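Long-range contacts in alpha-1,3-glucanase (PDB 5ZRU), which probably hydrolyses alpha-1,3-glucan, the chain here being the catalytic unit of a longer, multidomain glycoside hydrolase of family 87 from Bacillus circulans: residues 377-382 with 411-416; 406-411 with 433-438; 112-117 with 136-141. All blocks are in the same frame, centred on the assembly; numbering follows the deposited sequence.

Contacts 1 and 2 are neighbouring rungs of one parallel beta-helix. They share A411, their centres lie about 9 Å apart, and the strand at 411-412 pairs with 378-381 on one side and with 435-437 on the other. Both are largely buried, but contact 1 closes with backbone bonds, aromatic rings and small residues, whereas contact 2 adds an arginine whose charge lies beside a calcium site. Contact 3 belongs to the N-terminal domain of the catalytic unit, its centre about 27 Å from that of contact 1. Also mostly buried, it has no direct hydrogen bond between its segments, which are joined by waters and a tryptophan face, while a calcium ion sits on the backbone of 112-117.

Contact 1: 377-382 with 411-416; sequences GLAVWT and AFFGGS
With chi1 at 178°, V380 turns CG1 to the side opposite its backbone N and sets CG2 against the F412 ring; CG2 reaches CD1 of F412 at 3.7 Å, coming in at the ring edge near its plane. F412, its CG anti to the carbonyl carbon (chi1 -63°), crosses V380 at a slant. A379 and A411 pair on the other face of the sheet, CB to CB 4.4 Å, and CE2 of F413 packs against CB of A379 at 4.1 Å. The backbones bond in parallel register: A411 N to L378 O at 2.8 Å, V380 N to A411 O at 3.0 Å, and F413 N to V380 O at 3.0 Å. Past the strands, T382 OG1 sits 3.1 Å from CA of G414, and a side chain on G414 or G415 would collide with T382. That hydroxyl is engaged by Y443 O, and F440 meets the F413 ring edge-to-face. A379 lies close to D352, a calcium ligand, and F413 to D376, which binds calcium in another structure of this protein. Such pairing of successive coils is that of a parallel beta-helix, here of the pectate-lyase-like clan, whose members are right-handed.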
loop_
_atom_site.group_PDB
_atom_site.type_symbol
_atom_site.label_atom_id
_atom_site.label_comp_id
_atom_site.label_asym_id
_atom_site.label_seq_id
_atom_site.Cartn_x
_atom_site.Cartn_y
_atom_site.Cartn_z
ATOM N N GLY A 377 -1.329 4.947 -2.361
ATOM C CA GLY A 377 -0.890 3.567 -2.502
ATOM C C GLY A 377 0.057 3.424 -3.677
ATOM O O GLY A 377 1.192 2.964 -3.533
ATOM N N LEU A 378 -0.411 3.850 -4.845
ATOM C CA LEU A 378 0.378 3.869 -6.071
ATOM C C LEU A 378 0.248 5.257 -6.676
ATOM O O LEU A 378 -0.869 5.714 -6.940
ATOM C CB LEU A 378 -0.111 2.803 -7.060
ATOM C CG LEU A 378 -0.218 1.361 -6.540
ATOM C CD1 LEU A 378 -0.856 0.481 -7.603
ATOM C CD2 LEU A 378 1.153 0.809 -6.130
ATOM N N ALA A 379 1.373 5.923 -6.904
ATOM C CA ALA A 379 1.319 7.303 -7.364
ATOM C C ALA A 379 2.334 7.552 -8.467
ATOM O O ALA A 379 3.425 6.977 -8.465
ATOM C CB ALA A 379 1.586 8.284 -6.215
ATOM N N VAL A 380 1.977 8.456 -9.386
ATOM C CA VAL A 380 2.917 9.041 -10.342
ATOM C C VAL A 380 3.027 10.530 -10.027
ATOM O O VAL A 380 2.116 11.309 -10.331
ATOM C CB VAL A 380 2.484 8.831 -11.800
ATOM C CG1 VAL A 380 3.498 9.509 -12.745
ATOM C CG2 VAL A 380 2.370 7.366 -12.105
ATOM N N TRP A 381 4.135 10.938 -9.431
ATOM C CA TRP A 381 4.411 12.359 -9.207
ATOM C C TRP A 381 5.446 12.787 -10.245
ATOM O O TRP A 381 6.635 12.485 -10.116
ATOM C CB TRP A 381 4.895 12.600 -7.781
ATOM C CG TRP A 381 5.335 14.022 -7.526
ATOM C CD1 TRP A 381 5.006 15.126 -8.255
ATOM C CD2 TRP A 381 6.200 14.474 -6.482
ATOM N NE1 TRP A 381 5.611 16.243 -7.731
ATOM C CE2 TRP A 381 6.350 15.871 -6.637
ATOM C CE3 TRP A 381 6.857 13.836 -5.429
ATOM C CZ2 TRP A 381 7.136 16.637 -5.782
ATOM C CZ3 TRP A 381 7.634 14.602 -4.571
ATOM C CH2 TRP A 381 7.766 15.989 -4.754
ATOM N N THR A 382 4.998 13.510 -11.272
ATOM C CA THR A 382 5.893 13.946 -12.347
ATOM C C THR A 382 6.632 15.220 -11.922
ATOM O O THR A 382 6.420 16.318 -12.443
ATOM C CB THR A 382 5.115 14.139 -13.644
ATOM O OG1 THR A 382 3.949 14.920 -13.384
ATOM C CG2 THR A 382 4.678 12.783 -14.221
ATOM N N ALA A 411 -3.057 7.419 -7.569
ATOM C CA ALA A 411 -3.029 8.852 -7.853
ATOM C C ALA A 411 -2.126 9.168 -9.039
ATOM O O ALA A 411 -1.030 8.611 -9.161
ATOM C CB ALA A 411 -2.546 9.647 -6.633
ATOM N N PHE A 412 -2.575 10.097 -9.893
ATOM C CA PHE A 412 -1.739 10.663 -10.944
ATOM C C PHE A 412 -1.698 12.173 -10.741
ATOM O O PHE A 412 -2.742 12.803 -10.541
ATOM C CB PHE A 412 -2.251 10.347 -12.364
ATOM C CG PHE A 412 -2.277 8.875 -12.716
ATOM C CD1 PHE A 412 -1.206 8.042 -12.412
ATOM C CD2 PHE A 412 -3.384 8.333 -13.361
ATOM C CE1 PHE A 412 -1.230 6.693 -12.744
ATOM C CE2 PHE A 412 -3.429 6.976 -13.701
ATOM C CZ PHE A 412 -2.348 6.152 -13.392
ATOM N N PHE A 413 -0.499 12.748 -10.800
ATOM C CA PHE A 413 -0.325 14.175 -10.556
ATOM C C PHE A 413 0.185 14.960 -11.759
ATOM O O PHE A 413 0.295 16.190 -11.674
ATOM C CB PHE A 413 0.611 14.369 -9.358
ATOM C CG PHE A 413 0.085 13.727 -8.106
ATOM C CD1 PHE A 413 -1.137 14.122 -7.588
ATOM C CD2 PHE A 413 0.778 12.707 -7.472
ATOM C CE1 PHE A 413 -1.661 13.522 -6.449
ATOM C CE2 PHE A 413 0.264 12.112 -6.322
ATOM C CZ PHE A 413 -0.954 12.521 -5.814
ATOM N N GLY A 414 0.479 14.302 -12.873
ATOM C CA GLY A 414 0.924 15.020 -14.049
ATOM C C GLY A 414 1.439 14.055 -15.097
ATOM O O GLY A 414 1.347 12.835 -14.940
ATOM N N GLY A 415 1.990 14.632 -16.165
ATOM C CA GLY A 415 2.507 13.846 -17.268
ATOM C C GLY A 415 1.461 13.417 -18.282
ATOM O O GLY A 415 0.439 14.091 -18.461
ATOM N N SER A 416 1.705 12.295 -18.959
ATOM C CA SER A 416 0.851 11.886 -20.063
ATOM C C SER A 416 0.779 10.367 -20.144
ATOM O O SER A 416 1.746 9.666 -19.829
ATOM C CB SER A 416 1.379 12.469 -21.385
ATOM O OG SER A 416 0.632 12.019 -22.494
#

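Contact 2: 406-411 with 433-438; sequences RAAGIA and AIRMNT
Two successive turns of the parallel beta-helix meet where the chain rounds a corner, at G409-I410 on one coil and A433-I434 on the next. I410 N donates to A433 O at 2.9 Å, tilted 23° from the carbonyl plane, and R435 N donates to I410 O at the same length with an N-H...O angle of 160°. Around these bonds lie two CA-H...O contacts, CA of I434 to I410 O and CA of A411 to R435 O, the latter at 3.1 Å. I410 and I434 lie on the same face of the sheet, their side chains in loose contact, with I425 touching both.

On the other face R435 runs past three alanines. Its CG lies between the backbone N and the carbonyl carbon (chi1 79°), and from there the chain is extended to NE. CG touches CB of A408 at 3.5 Å and CB of A411 at 3.7 Å. Farther out, CB of A407 rests over one face of the guanidinium, 3.5 Å from NH2 and offset toward the rim, while the A411 methyl lies at the edge. NH2 forms a salt bridge with D376, whose other carboxylate oxygen accepts from A408 N, so one acid ties both coils. A leucine in place of R435 would probably leave D376 without its cationic partner and strip the A407 methyl of the flat group it covers. D375, a calcium ligand, lies close to A407, and the ion is about 5 Å from the R435 side chain. Neighbouring coils so paired in register form a corner of a parallel beta-helix, here beside a calcium site.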
loop_
_atom_site.group_PDB
_atom_site.type_symbol
_atom_site.label_atom_id
_atom_site.label_comp_id
_atom_site.label_asym_id
_atom_site.label_seq_id
_atom_site.Cartn_x
_atom_site.Cartn_y
_atom_site.Cartn_z
ATOM N N ARG A 406 -4.309 7.351 4.228
ATOM C CA ARG A 406 -4.122 8.745 3.856
ATOM C C ARG A 406 -4.147 8.840 2.340
ATOM O O ARG A 406 -3.638 7.950 1.653
ATOM C CB ARG A 406 -2.800 9.302 4.398
ATOM C CG ARG A 406 -2.534 10.736 3.956
ATOM C CD ARG A 406 -1.248 11.281 4.543
ATOM N NE ARG A 406 -1.071 12.671 4.153
ATOM C CZ ARG A 406 -0.093 13.449 4.595
ATOM N NH1 ARG A 406 0.800 12.963 5.444
ATOM N NH2 ARG A 406 -0.009 14.712 4.183
ATOM N N ALA A 407 -4.740 9.914 1.830
ATOM C CA ALA A 407 -4.725 10.220 0.385
ATOM C C ALA A 407 -5.484 9.109 -0.350
ATOM O O ALA A 407 -6.572 8.711 0.091
ATOM C CB ALA A 407 -3.294 10.461 -0.095
ATOM N N ALA A 408 -4.971 8.595 -1.473
ATOM C CA ALA A 408 -5.773 7.739 -2.339
ATOM C C ALA A 408 -5.077 6.414 -2.623
ATOM O O ALA A 408 -3.857 6.291 -2.530
ATOM C CB ALA A 408 -6.089 8.440 -3.665
ATOM N N GLY A 409 -5.875 5.415 -3.012
ATOM C CA GLY A 409 -5.290 4.156 -3.448
ATOM C C GLY A 409 -4.406 4.308 -4.675
ATOM O O GLY A 409 -3.315 3.732 -4.743
ATOM N N ILE A 410 -4.864 5.080 -5.663
ATOM C CA ILE A 410 -4.120 5.336 -6.892
ATOM C C ILE A 410 -4.189 6.824 -7.182
ATOM O O ILE A 410 -5.261 7.426 -7.066
ATOM C CB ILE A 410 -4.688 4.541 -8.087
ATOM C CG1 ILE A 410 -4.558 3.036 -7.839
ATOM C CG2 ILE A 410 -4.015 4.975 -9.399
ATOM C CD1 ILE A 410 -5.101 2.181 -8.975
ATOM N N ALA A 411 -3.057 7.419 -7.569
ATOM C CA ALA A 411 -3.029 8.852 -7.853
ATOM C C ALA A 411 -2.126 9.168 -9.039
ATOM O O ALA A 411 -1.030 8.611 -9.161
ATOM C CB ALA A 411 -2.546 9.647 -6.633
ATOM N N ALA A 433 -10.422 6.218 -3.460
ATOM C CA ALA A 433 -9.833 5.112 -4.206
ATOM C C ALA A 433 -8.890 5.633 -5.277
ATOM O O ALA A 433 -7.802 5.082 -5.480
ATOM C CB ALA A 433 -10.912 4.241 -4.845
ATOM N N ILE A 434 -9.289 6.709 -5.955
ATOM C CA ILE A 434 -8.547 7.305 -7.057
ATOM C C ILE A 434 -8.559 8.814 -6.868
ATOM O O ILE A 434 -9.619 9.395 -6.613
ATOM C CB ILE A 434 -9.175 6.958 -8.422
ATOM C CG1 ILE A 434 -9.004 5.480 -8.758
ATOM C CG2 ILE A 434 -8.577 7.831 -9.528
ATOM C CD1 ILE A 434 -9.895 5.048 -9.903
ATOM N N ARG A 435 -7.395 9.455 -7.018
ATOM C CA ARG A 435 -7.371 10.909 -7.017
ATOM C C ARG A 435 -6.417 11.418 -8.088
ATOM O O ARG A 435 -5.452 10.748 -8.475
ATOM C CB ARG A 435 -6.999 11.492 -5.638
ATOM C CG ARG A 435 -5.510 11.487 -5.293
ATOM C CD ARG A 435 -5.282 12.172 -3.948
ATOM N NE ARG A 435 -3.883 12.093 -3.531
ATOM C CZ ARG A 435 -3.308 12.954 -2.699
ATOM N NH1 ARG A 435 -4.009 13.966 -2.195
ATOM N NH2 ARG A 435 -2.027 12.812 -2.374
ATOM N N MET A 436 -6.725 12.606 -8.593
ATOM C CA MET A 436 -5.794 13.371 -9.408
ATOM C C MET A 436 -5.818 14.794 -8.880
ATOM O O MET A 436 -6.885 15.295 -8.523
ATOM C CB MET A 436 -6.179 13.345 -10.886
ATOM C CG MET A 436 -6.284 11.940 -11.483
ATOM S SD MET A 436 -6.788 11.972 -13.223
ATOM C CE MET A 436 -5.385 12.762 -14.000
ATOM N N ASN A 437 -4.657 15.436 -8.804
ATOM C CA ASN A 437 -4.654 16.870 -8.537
ATOM C C ASN A 437 -3.456 17.495 -9.233
ATOM O O ASN A 437 -2.592 16.799 -9.772
ATOM C CB ASN A 437 -4.693 17.187 -7.025
ATOM C CG ASN A 437 -3.412 16.821 -6.271
ATOM O OD1 ASN A 437 -2.298 16.981 -6.759
ATOM N ND2 ASN A 437 -3.584 16.354 -5.030
ATOM N N THR A 438 -3.423 18.831 -9.230
ATOM C CA THR A 438 -2.286 19.582 -9.745
ATOM C C THR A 438 -1.621 20.391 -8.632
ATOM O O THR A 438 -1.054 21.457 -8.880
ATOM C CB THR A 438 -2.707 20.484 -10.911
ATOM O OG1 THR A 438 -3.800 21.331 -10.513
ATOM C CG2 THR A 438 -3.165 19.637 -12.104
#

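Contact 3: 112-117 with 136-141; sequences SYYSWQ and RFDEVH. With CA (calcium ion), chain I; PE5 (3,6,9,12,15,18,21,24-octaoxahexacosan-1-ol), chain C.
R136 lays its aliphatic chain across the indole of W116. From CB, 4.2 Å from CZ2, the chain passes to CG, which does most of the touching: it stands over the six-membered ring, 3.6 Å from its centroid and 16° off the normal, a CH-pi contact. CD follows at 4.0 Å from CH2 and CZ3. There the chain bends (chi3 -78°), and the guanidinium, its plane 74° from the indole, goes on to E48, which takes NE in a salt bridge, and to Q42 O, which takes NH2.

Beside it, the segments are joined by water. One molecule donates to R136 O at 2.8 Å and to S115 OG, and accepts a weak bond from W116 NE1, whose main polar partner is M83. A second accepts a hydrogen bond from S115 OG and donates to D138 OD2 at 2.6 Å. S115 OG is therefore held by two waters, donating to one and accepting from the other. D138 OD2 also lies 3.6 Å from CB of Y114, the carboxylate and ring planes steeply inclined, while OD1 is held by H318 of the beta-helix domain.

The backbone of the loop also binds calcium: S115 O at 2.3 Å and W116 O at 2.4 Å coordinate it directly, with five waters completing seven ligands. Three of those waters are held by the carbonyls of S112, Y113 and Y114. Loop and strand 132-144 thus belong to the N-terminal domain, of the galactose-binding-domain-like clan and built of antiparallel sheets, which the D138-H318 bond ties to the beta-helix.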
loop_
_atom_site.group_PDB
_atom_site.type_symbol
_atom_site.label_atom_id
_atom_site.label_comp_id
_atom_site.label_asym_id
_atom_site.label_seq_id
_atom_site.Cartn_x
_atom_site.Cartn_y
_atom_site.Cartn_z
ATOM N N SER A 112 3.582 -2.516 18.619
ATOM C CA SER A 112 3.008 -1.324 18.001
ATOM C C SER A 112 4.081 -0.318 17.612
ATOM O O SER A 112 3.748 0.812 17.243
ATOM C CB SER A 112 1.957 -0.671 18.917
ATOM O OG SER A 112 2.435 -0.462 20.241
ATOM N N TYR A 113 5.356 -0.727 17.653
ATOM C CA TYR A 113 6.478 0.144 17.292
ATOM C C TYR A 113 6.302 0.773 15.913
ATOM O O TYR A 113 6.503 1.981 15.738
ATOM C CB TYR A 113 7.785 -0.655 17.332
ATOM C CG TYR A 113 9.009 0.110 16.839
ATOM C CD1 TYR A 113 9.717 0.945 17.700
ATOM C CD2 TYR A 113 9.455 -0.009 15.523
ATOM C CE1 TYR A 113 10.840 1.644 17.276
ATOM C CE2 TYR A 113 10.589 0.701 15.078
ATOM C CZ TYR A 113 11.269 1.516 15.969
ATOM O OH TYR A 113 12.379 2.210 15.569
ATOM N N TYR A 114 5.971 -0.047 14.907
ATOM C CA TYR A 114 5.929 0.447 13.534
ATOM C C TYR A 114 4.729 1.343 13.285
ATOM O O TYR A 114 4.823 2.322 12.532
ATOM C CB TYR A 114 5.879 -0.717 12.551
ATOM C CG TYR A 114 6.994 -1.695 12.720
ATOM C CD1 TYR A 114 8.275 -1.407 12.265
ATOM C CD2 TYR A 114 6.759 -2.928 13.317
ATOM C CE1 TYR A 114 9.306 -2.330 12.419
ATOM C CE2 TYR A 114 7.769 -3.848 13.467
ATOM C CZ TYR A 114 9.041 -3.543 13.027
ATOM O OH TYR A 114 10.028 -4.498 13.196
ATOM N N SER A 115 3.584 0.987 13.860
ATOM C CA SER A 115 2.302 1.588 13.539
ATOM C C SER A 115 2.067 2.803 14.437
ATOM O O SER A 115 2.949 3.213 15.200
ATOM C CB SER A 115 1.198 0.530 13.672
ATOM O OG SER A 115 1.283 -0.143 14.933
ATOM N N TRP A 116 0.872 3.389 14.327
ATOM C CA TRP A 116 0.386 4.554 15.074
ATOM C C TRP A 116 1.090 5.846 14.662
ATOM O O TRP A 116 2.276 6.047 14.949
ATOM C CB TRP A 116 0.496 4.335 16.591
ATOM C CG TRP A 116 -0.440 3.263 17.080
ATOM C CD1 TRP A 116 -0.204 1.918 17.088
ATOM C CD2 TRP A 116 -1.764 3.439 17.616
ATOM N NE1 TRP A 116 -1.293 1.248 17.593
ATOM C CE2 TRP A 116 -2.265 2.154 17.916
ATOM C CE3 TRP A 116 -2.572 4.557 17.870
ATOM C CZ2 TRP A 116 -3.530 1.952 18.476
ATOM C CZ3 TRP A 116 -3.835 4.354 18.419
ATOM C CH2 TRP A 116 -4.302 3.058 18.707
ATOM N N GLN A 117 0.342 6.703 13.967
ATOM C CA GLN A 117 0.741 8.044 13.550
ATOM C C GLN A 117 -0.389 8.996 13.907
ATOM O O GLN A 117 -1.561 8.631 13.815
ATOM C CB GLN A 117 1.009 8.116 12.039
ATOM C CG GLN A 117 2.232 7.339 11.582
ATOM C CD GLN A 117 3.503 8.132 11.813
ATOM O OE1 GLN A 117 3.883 8.942 10.974
ATOM N NE2 GLN A 117 4.160 7.906 12.953
ATOM N N ARG A 136 -3.579 2.466 12.852
ATOM C CA ARG A 136 -3.793 1.690 14.069
ATOM C C ARG A 136 -3.614 0.191 13.860
ATOM O O ARG A 136 -3.454 -0.540 14.846
ATOM C CB ARG A 136 -5.181 2.004 14.643
ATOM C CG ARG A 136 -5.228 3.393 15.300
ATOM C CD ARG A 136 -6.655 3.837 15.631
ATOM N NE ARG A 136 -7.322 4.315 14.424
ATOM C CZ ARG A 136 -8.337 5.175 14.414
ATOM N NH1 ARG A 136 -8.826 5.654 15.557
ATOM N NH2 ARG A 136 -8.845 5.568 13.259
ATOM N N PHE A 137 -3.625 -0.289 12.613
ATOM C CA PHE A 137 -3.444 -1.705 12.337
ATOM C C PHE A 137 -2.076 -1.964 11.708
ATOM O O PHE A 137 -1.448 -1.075 11.124
ATOM C CB PHE A 137 -4.568 -2.241 11.434
ATOM C CG PHE A 137 -5.876 -2.462 12.159
ATOM C CD1 PHE A 137 -6.755 -1.405 12.376
ATOM C CD2 PHE A 137 -6.215 -3.724 12.634
ATOM C CE1 PHE A 137 -7.962 -1.601 13.058
ATOM C CE2 PHE A 137 -7.417 -3.939 13.325
ATOM C CZ PHE A 137 -8.294 -2.882 13.533
ATOM N N ASP A 138 -1.614 -3.202 11.861
ATOM C CA ASP A 138 -0.327 -3.645 11.337
ATOM C C ASP A 138 -0.459 -5.126 11.008
ATOM O O ASP A 138 -1.503 -5.735 11.247
ATOM C CB ASP A 138 0.802 -3.387 12.351
ATOM C CG ASP A 138 2.187 -3.310 11.696
ATOM O OD1 ASP A 138 2.299 -3.478 10.465
ATOM O OD2 ASP A 138 3.175 -3.078 12.422
ATOM N N GLU A 139 0.611 -5.721 10.478
ATOM C CA GLU A 139 0.587 -7.138 10.141
ATOM C C GLU A 139 1.826 -7.832 10.680
ATOM O O GLU A 139 2.863 -7.199 10.912
ATOM C CB GLU A 139 0.490 -7.358 8.619
ATOM C CG GLU A 139 -0.833 -6.883 8.050
ATOM C CD GLU A 139 -0.985 -7.181 6.575
ATOM O OE1 GLU A 139 -0.094 -7.819 5.981
ATOM O OE2 GLU A 139 -1.994 -6.752 6.010
ATOM N N VAL A 140 1.684 -9.138 10.918
ATOM C CA VAL A 140 2.808 -10.040 11.138
ATOM C C VAL A 140 2.518 -11.290 10.325
ATOM O O VAL A 140 1.380 -11.534 9.918
ATOM C CB VAL A 140 3.039 -10.414 12.624
ATOM C CG1 VAL A 140 3.542 -9.207 13.415
ATOM C CG2 VAL A 140 1.761 -10.973 13.252
ATOM N N HIS A 141 3.560 -12.076 10.065
ATOM C CA HIS A 141 3.351 -13.367 9.421
ATOM C C HIS A 141 4.274 -14.396 10.051
ATOM O O HIS A 141 5.299 -14.061 10.647
ATOM C CB HIS A 141 3.540 -13.294 7.890
ATOM C CG HIS A 141 4.932 -12.952 7.441
ATOM N ND1 HIS A 141 5.410 -11.658 7.408
ATOM C CD2 HIS A 141 5.930 -13.733 6.957
ATOM C CE1 HIS A 141 6.649 -11.659 6.945
ATOM N NE2 HIS A 141 6.990 -12.907 6.669
HETATM CA CA CA I . 4.140 4.992 16.057
HETATM C C48 PE5 C . 14.595 -4.828 14.746
HETATM C C50 PE5 C . 13.291 -4.028 14.657
HETATM O O1 PE5 C . 12.671 -3.976 15.915
HETATM C C1 PE5 C . 11.502 -3.205 15.966
HETATM C C2 PE5 C . 10.798 -3.373 17.315
HETATM O O2 PE5 C . 10.361 -4.695 17.459
HETATM C C3 PE5 C . 9.830 -5.029 18.710
HETATM C C4 PE5 C . 9.461 -6.518 18.734
HETATM O O3 PE5 C . 8.567 -6.806 17.692
HETATM C C5 PE5 C . 8.070 -8.116 17.638
HETATM C C6 PE5 C . 8.177 -8.676 16.212
HETATM O O4 PE5 C . 7.044 -8.373 15.438
HETATM C C7 PE5 C . 7.289 -8.018 14.101
HETATM C C8 PE5 C . 8.149 -9.079 13.412
HETATM O O5 PE5 C . 8.673 -8.556 12.232
HETATM C C9 PE5 C . 9.685 -9.327 11.643
HETATM C C10 PE5 C . 9.111 -10.031 10.421
HETATM O O6 PE5 C . 9.345 -11.404 10.528
HETATM C C11 PE5 C . 8.501 -12.202 9.751
HETATM C C12 PE5 C . 8.640 -13.662 10.159
HETATM O O7 PE5 C . 9.112 -14.350 9.042
HETATM C C13 PE5 C . 8.550 -15.614 8.841
HETATM C C14 PE5 C . 9.545 -16.458 8.049
HETATM O O8 PE5 C . 10.836 -16.118 8.467
HETATM C C15 PE5 C . 11.888 -16.755 7.790
HETATM C C16 PE5 C . 12.678 -17.624 8.778
HETATM O O52 PE5 C . 13.916 -17.041 9.078
HETATM O O HOH W 1 3.691 3.395 17.994
HETATM O O HOH W 2 6.287 4.290 17.073
HETATM O O HOH W 3 3.418 -2.017 14.807
HETATM O O HOH W 4 5.024 4.781 13.872
HETATM O O HOH W 5 -1.122 -1.489 16.129
HETATM O O HOH W 6 5.463 7.063 15.754
HETATM O O HOH W 7 3.586 6.410 17.874
#